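Local coordinates for putative major capsid protein (Cafeteriavirus-dependent mavirus, PDB 6G44), which probably builds the shell of the marine virophage mavirus as its double jelly-roll major capsid protein, three copies of which associate into one assembly, at residues 398-403 with 417-422; 308-313 with 413-418. All coordinates share one frame; numbering follows the deposited sequence.

Overall arrangement
Well along from the N terminus, the chain leaves strand 286-305, turns at 308-313, runs through strands 319-328, 334-341, 355-363 and 366-369, and then reaches 398-403, helix 401-405 and helix 411-417. Interaction 1 closes the short, largely helical excursion between 398-403 and 417-422. Interaction 2 closes a much longer loop by bringing 413-418 back to the turn between strands 286-305 and 319-328. The shorter loop starts within the longer one, and both end on the same stretch, sharing Glu417 and Ala418; the contact centres lie about 7 Å apart. They also touch directly, Phe420 and Leu398 packing on Pro309 and Tyr310, which ties the helical excursion to an inter-strand loop beside a second subunit.

Interaction 1 of 2, residues 398-403 with 417-422; sequences LANGLT and EAIFGA. With SO4 (sulfate ion), chain P.
Asn400 ND2 is gripped by two acceptors. Asn400 ND2 donates to Glu417 O at 2.9 Å, the acceptor lying in the amide plane, and also to O1 of a sulfate ion, probably from the crystallisation liquor, at 2.9 Å. Asn400 OD1 accepts from Ile419 N at 2.9 Å, the donor standing above the carbonyl plane. CG sits between the backbone N and carbonyl carbon (chi1 64°), a torsion that carries the amide to the 417-419 backbone, where the bonds at its two ends hold its rotation. Alongside, Ala399 N gives a nearly straight 2.8 Å bond to Ile419 O. This bond, with the backbone bonding of Gly421 to Ala397, flanks a single beta bridge between Leu398 and Phe420, set just before helix 401-405, in a connection between strands of the second half of this double jelly-roll protein. Leu398 CD1 lies over one face of the Phe420 ring near its rim and meets Ala418 CB at 3.8 Å. Thr403 CG2 comes up to Glu417 OE1 at 3.7 Å, the two side chains crossing at about a right angle, while Thr403 OG1 donates to sulfate O2 at 3.0 Å. Lys155, together with Thr167 and Lys93 of the second subunit, also binds the sulfate.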
loop_
_atom_site.group_PDB
_atom_site.type_symbol
_atom_site.label_atom_id
_atom_site.label_comp_id
_atom_site.label_asym_id
_atom_site.label_seq_id
_atom_site.Cartn_x
_atom_site.Cartn_y
_atom_site.Cartn_z
ATOM N N LEU C 398 -2.647 6.427 -26.663
ATOM C CA LEU C 398 -3.424 7.627 -26.435
ATOM C C LEU C 398 -4.246 7.491 -25.153
ATOM O O LEU C 398 -5.086 6.576 -25.039
ATOM C CB LEU C 398 -4.365 7.854 -27.620
ATOM C CG LEU C 398 -5.302 9.056 -27.501
ATOM C CD1 LEU C 398 -4.550 10.381 -27.505
ATOM C CD2 LEU C 398 -6.382 8.990 -28.579
ATOM N N ALA C 399 -3.939 8.331 -24.169
ATOM C CA ALA C 399 -4.509 8.230 -22.824
ATOM C C ALA C 399 -5.805 8.998 -22.604
ATOM O O ALA C 399 -6.537 8.701 -21.648
ATOM C CB ALA C 399 -3.470 8.677 -21.805
ATOM N N ASN C 400 -6.081 9.998 -23.435
ATOM C CA ASN C 400 -7.251 10.868 -23.252
ATOM C C ASN C 400 -8.140 10.890 -24.493
ATOM O O ASN C 400 -8.426 11.944 -25.073
ATOM C CB ASN C 400 -6.824 12.296 -22.825
ATOM C CG ASN C 400 -6.010 13.012 -23.871
ATOM O OD1 ASN C 400 -5.379 12.390 -24.722
ATOM N ND2 ASN C 400 -5.989 14.348 -23.785
ATOM N N GLY C 401 -8.601 9.705 -24.891
ATOM C CA GLY C 401 -9.337 9.535 -26.133
ATOM C C GLY C 401 -10.625 10.321 -26.242
ATOM O O GLY C 401 -10.953 10.756 -27.327
ATOM N N LEU C 402 -11.349 10.517 -25.140
ATOM C CA LEU C 402 -12.593 11.305 -25.224
ATOM C C LEU C 402 -12.310 12.725 -25.631
ATOM O O LEU C 402 -13.010 13.310 -26.456
ATOM C CB LEU C 402 -13.316 11.371 -23.896
ATOM C CG LEU C 402 -14.279 10.313 -23.532
ATOM C CD1 LEU C 402 -14.724 10.611 -22.109
ATOM C CD2 LEU C 402 -15.461 10.287 -24.496
ATOM N N THR C 403 -11.269 13.285 -25.022
ATOM C CA THR C 403 -10.891 14.660 -25.260
ATOM C C THR C 403 -10.611 14.889 -26.740
ATOM O O THR C 403 -11.017 15.905 -27.298
ATOM C CB THR C 403 -9.705 15.053 -24.327
ATOM O OG1 THR C 403 -10.116 14.919 -22.959
ATOM C CG2 THR C 403 -9.261 16.459 -24.572
ATOM N N GLU C 417 -3.831 18.648 -27.976
ATOM C CA GLU C 417 -4.479 18.204 -26.740
ATOM C C GLU C 417 -4.241 16.738 -26.398
ATOM O O GLU C 417 -4.537 16.340 -25.274
ATOM C CB GLU C 417 -5.969 18.496 -26.810
ATOM C CG GLU C 417 -6.220 20.011 -26.891
ATOM C CD GLU C 417 -7.672 20.406 -26.829
ATOM O OE1 GLU C 417 -8.484 19.644 -26.266
ATOM O OE2 GLU C 417 -7.998 21.498 -27.351
ATOM N N ALA C 418 -3.705 15.957 -27.329
ATOM C CA ALA C 418 -3.530 14.519 -27.095
ATOM C C ALA C 418 -2.435 14.286 -26.057
ATOM O O ALA C 418 -1.387 14.966 -26.044
ATOM C CB ALA C 418 -3.164 13.817 -28.382
ATOM N N ILE C 419 -2.691 13.303 -25.201
ATOM C CA ILE C 419 -1.752 12.840 -24.184
ATOM C C ILE C 419 -1.497 11.361 -24.393
ATOM O O ILE C 419 -2.445 10.606 -24.625
ATOM C CB ILE C 419 -2.318 13.085 -22.779
ATOM C CG1 ILE C 419 -2.482 14.587 -22.550
ATOM C CG2 ILE C 419 -1.378 12.514 -21.703
ATOM C CD1 ILE C 419 -3.240 14.960 -21.323
ATOM N N PHE C 420 -0.236 10.968 -24.268
ATOM C CA PHE C 420 0.216 9.581 -24.457
ATOM C C PHE C 420 0.884 9.024 -23.230
ATOM O O PHE C 420 1.436 9.767 -22.399
ATOM C CB PHE C 420 1.150 9.458 -25.666
ATOM C CG PHE C 420 0.478 9.829 -26.952
ATOM C CD1 PHE C 420 0.442 11.154 -27.382
ATOM C CD2 PHE C 420 -0.132 8.861 -27.724
ATOM C CE1 PHE C 420 -0.225 11.494 -28.543
ATOM C CE2 PHE C 420 -0.804 9.200 -28.890
ATOM C CZ PHE C 420 -0.842 10.513 -29.299
ATOM N N GLY C 421 0.854 7.703 -23.112
ATOM C CA GLY C 421 1.684 7.063 -22.100
ATOM C C GLY C 421 3.140 7.440 -22.275
ATOM O O GLY C 421 3.616 7.671 -23.403
ATOM N N ALA C 422 3.877 7.482 -21.169
ATOM C CA ALA C 422 5.285 7.876 -21.237
ATOM C C ALA C 422 6.112 6.914 -22.076
ATOM O O ALA C 422 7.140 7.303 -22.633
ATOM C CB ALA C 422 5.890 7.997 -19.850
HETATM S S SO4 P . -7.529 14.964 -20.145
HETATM O O1 SO4 P . -6.999 15.595 -21.368
HETATM O O2 SO4 P . -8.741 14.160 -20.461
HETATM O O3 SO4 P . -6.516 14.095 -19.489
HETATM O O4 SO4 P . -7.844 16.095 -19.219
#

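Interaction 2 of 2, residues 308-313 with 413-418; sequences DPYGIP and NKFKEA
Tyr310 and Ala418 mark the nearest backbone approach, 6.7 Å between their CA atoms, where a type I beta turn from Asp308 to Gly311 faces the weakly bonded helix at about 413-417 and the residue after it; no hydrogen bond joins the two segments. The turn is closed by its own bond from Gly311 N to Asp308 O. From its third position Tyr310 reaches across and touches Lys414, Phe415 and Ala418. With chi1 at 56° the ring tucks back over its own turn, between Asp308 and Lys414. Asp308 CB rests over the centre of one face, 3.7 Å above the plane. On the opposite face Lys414 CB makes a CH-pi contact, 4.1 Å from the Tyr310 ring centroid and 25° off the normal, with Lys414 CD also near CE1. The lysine chain crosses the tyrosine at about a right angle and then leads away, so that NZ can bond to the backbone oxygens of Val404 and Val409. Along the ring, Tyr310 CE2 meets Phe415 CA at 3.7 Å and comes close to Phe415 CB. The Phe415 ring receives Tyr310 CE2 and Pro309 CG at its edge, Pro309 CG standing 4.1 Å from Phe415 CE1. At the other end of the tyrosine, Tyr310 CB touches Ala418 CB at 4.2 Å. The contact is thus apolar, built from one aromatic ring wedged against a helical turn. Val404 of helix 401-405 packs against both Tyr310 and Ala418, Ala461 meets Phe415, and the whole joins the loop between strands 286-305 and 319-328 to helix 411-417, shortly before strand 425-428.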
loop_
_atom_site.group_PDB
_atom_site.type_symbol
_atom_site.label_atom_id
_atom_site.label_comp_id
_atom_site.label_asym_id
_atom_site.label_seq_id
_atom_site.Cartn_x
_atom_site.Cartn_y
_atom_site.Cartn_z
ATOM N N ASP C 308 -2.214 9.804 -37.894
ATOM C CA ASP C 308 -2.392 10.512 -36.623
ATOM C C ASP C 308 -1.983 9.577 -35.480
ATOM O O ASP C 308 -2.461 8.459 -35.413
ATOM C CB ASP C 308 -3.852 10.928 -36.404
ATOM C CG ASP C 308 -4.331 11.987 -37.397
ATOM O OD1 ASP C 308 -3.517 12.823 -37.838
ATOM O OD2 ASP C 308 -5.542 11.950 -37.702
ATOM N N PRO C 309 -1.120 10.061 -34.569
ATOM C CA PRO C 309 -0.797 9.189 -33.436
ATOM C C PRO C 309 -1.989 8.985 -32.507
ATOM O O PRO C 309 -2.044 7.973 -31.809
ATOM C CB PRO C 309 0.331 9.936 -32.745
ATOM C CG PRO C 309 0.100 11.386 -33.073
ATOM C CD PRO C 309 -0.379 11.331 -34.506
ATOM N N TYR C 310 -2.953 9.905 -32.546
ATOM C CA TYR C 310 -4.201 9.808 -31.757
ATOM C C TYR C 310 -5.328 9.120 -32.530
ATOM O O TYR C 310 -6.469 9.084 -32.064
ATOM C CB TYR C 310 -4.637 11.210 -31.316
ATOM C CG TYR C 310 -4.823 12.184 -32.475
ATOM C CD1 TYR C 310 -5.995 12.192 -33.225
ATOM C CD2 TYR C 310 -3.811 13.075 -32.820
ATOM C CE1 TYR C 310 -6.133 13.082 -34.287
ATOM C CE2 TYR C 310 -3.945 13.962 -33.888
ATOM C CZ TYR C 310 -5.097 13.951 -34.600
ATOM O OH TYR C 310 -5.189 14.854 -35.663
ATOM N N GLY C 311 -5.024 8.575 -33.713
ATOM C CA GLY C 311 -6.010 7.844 -34.517
ATOM C C GLY C 311 -6.111 6.380 -34.136
ATOM O O GLY C 311 -5.651 5.968 -33.075
ATOM N N ILE C 312 -6.710 5.574 -35.011
ATOM C CA ILE C 312 -6.867 4.143 -34.777
ATOM C C ILE C 312 -5.505 3.543 -34.361
ATOM O O ILE C 312 -4.517 3.714 -35.068
ATOM C CB ILE C 312 -7.405 3.432 -36.051
ATOM C CG1 ILE C 312 -8.847 3.884 -36.337
ATOM C CG2 ILE C 312 -7.338 1.921 -35.893
ATOM C CD1 ILE C 312 -9.378 3.428 -37.691
ATOM N N PRO C 313 -5.455 2.839 -33.220
ATOM C CA PRO C 313 -4.120 2.431 -32.747
ATOM C C PRO C 313 -3.379 1.513 -33.720
ATOM O O PRO C 313 -2.169 1.676 -33.917
ATOM C CB PRO C 313 -4.409 1.749 -31.412
ATOM C CG PRO C 313 -5.684 2.338 -30.956
ATOM C CD PRO C 313 -6.480 2.698 -32.172
ATOM N N ASN C 413 -6.491 21.129 -33.608
ATOM C CA ASN C 413 -6.170 21.145 -32.157
ATOM C C ASN C 413 -6.183 19.773 -31.468
ATOM O O ASN C 413 -5.822 19.664 -30.284
ATOM C CB ASN C 413 -7.158 22.041 -31.396
ATOM C CG ASN C 413 -6.969 23.515 -31.696
ATOM O OD1 ASN C 413 -5.876 23.963 -32.054
ATOM N ND2 ASN C 413 -8.040 24.280 -31.534
ATOM N N LYS C 414 -6.638 18.746 -32.173
ATOM C CA LYS C 414 -6.645 17.384 -31.612
ATOM C C LYS C 414 -5.252 16.941 -31.211
ATOM O O LYS C 414 -5.066 16.384 -30.123
ATOM C CB LYS C 414 -7.245 16.377 -32.590
ATOM C CG LYS C 414 -8.751 16.499 -32.733
ATOM C CD LYS C 414 -9.319 15.381 -33.582
ATOM C CE LYS C 414 -10.758 15.610 -34.014
ATOM N NZ LYS C 414 -11.679 15.928 -32.893
ATOM N N PHE C 415 -4.267 17.196 -32.067
ATOM C CA PHE C 415 -2.909 16.813 -31.768
ATOM C C PHE C 415 -2.378 17.515 -30.519
ATOM O O PHE C 415 -1.786 16.874 -29.625
ATOM C CB PHE C 415 -1.962 17.107 -32.934
ATOM C CG PHE C 415 -0.546 16.808 -32.595
ATOM C CD1 PHE C 415 -0.158 15.497 -32.439
ATOM C CD2 PHE C 415 0.374 17.813 -32.316
ATOM C CE1 PHE C 415 1.126 15.177 -32.082
ATOM C CE2 PHE C 415 1.675 17.501 -31.951
ATOM C CZ PHE C 415 2.053 16.175 -31.832
ATOM N N LYS C 416 -2.578 18.836 -30.455
ATOM C CA LYS C 416 -2.070 19.645 -29.337
ATOM C C LYS C 416 -2.607 19.154 -27.984
ATOM O O LYS C 416 -1.911 19.256 -26.973
ATOM C CB LYS C 416 -2.441 21.122 -29.556
ATOM C CG LYS C 416 -1.921 22.099 -28.511
ATOM C CD LYS C 416 -2.126 23.563 -28.929
ATOM C CE LYS C 416 -3.592 23.945 -29.131
ATOM N NZ LYS C 416 -4.453 23.678 -27.941
ATOM N N GLU C 417 -3.831 18.648 -27.976
ATOM C CA GLU C 417 -4.479 18.204 -26.740
ATOM C C GLU C 417 -4.241 16.738 -26.398
ATOM O O GLU C 417 -4.537 16.340 -25.274
ATOM C CB GLU C 417 -5.969 18.496 -26.810
ATOM C CG GLU C 417 -6.220 20.011 -26.891
ATOM C CD GLU C 417 -7.672 20.406 -26.829
ATOM O OE1 GLU C 417 -8.484 19.644 -26.266
ATOM O OE2 GLU C 417 -7.998 21.498 -27.351
ATOM N N ALA C 418 -3.705 15.957 -27.329
ATOM C CA ALA C 418 -3.530 14.519 -27.095
ATOM C C ALA C 418 -2.435 14.286 -26.057
ATOM O O ALA C 418 -1.387 14.966 -26.044
ATOM C CB ALA C 418 -3.164 13.817 -28.382
#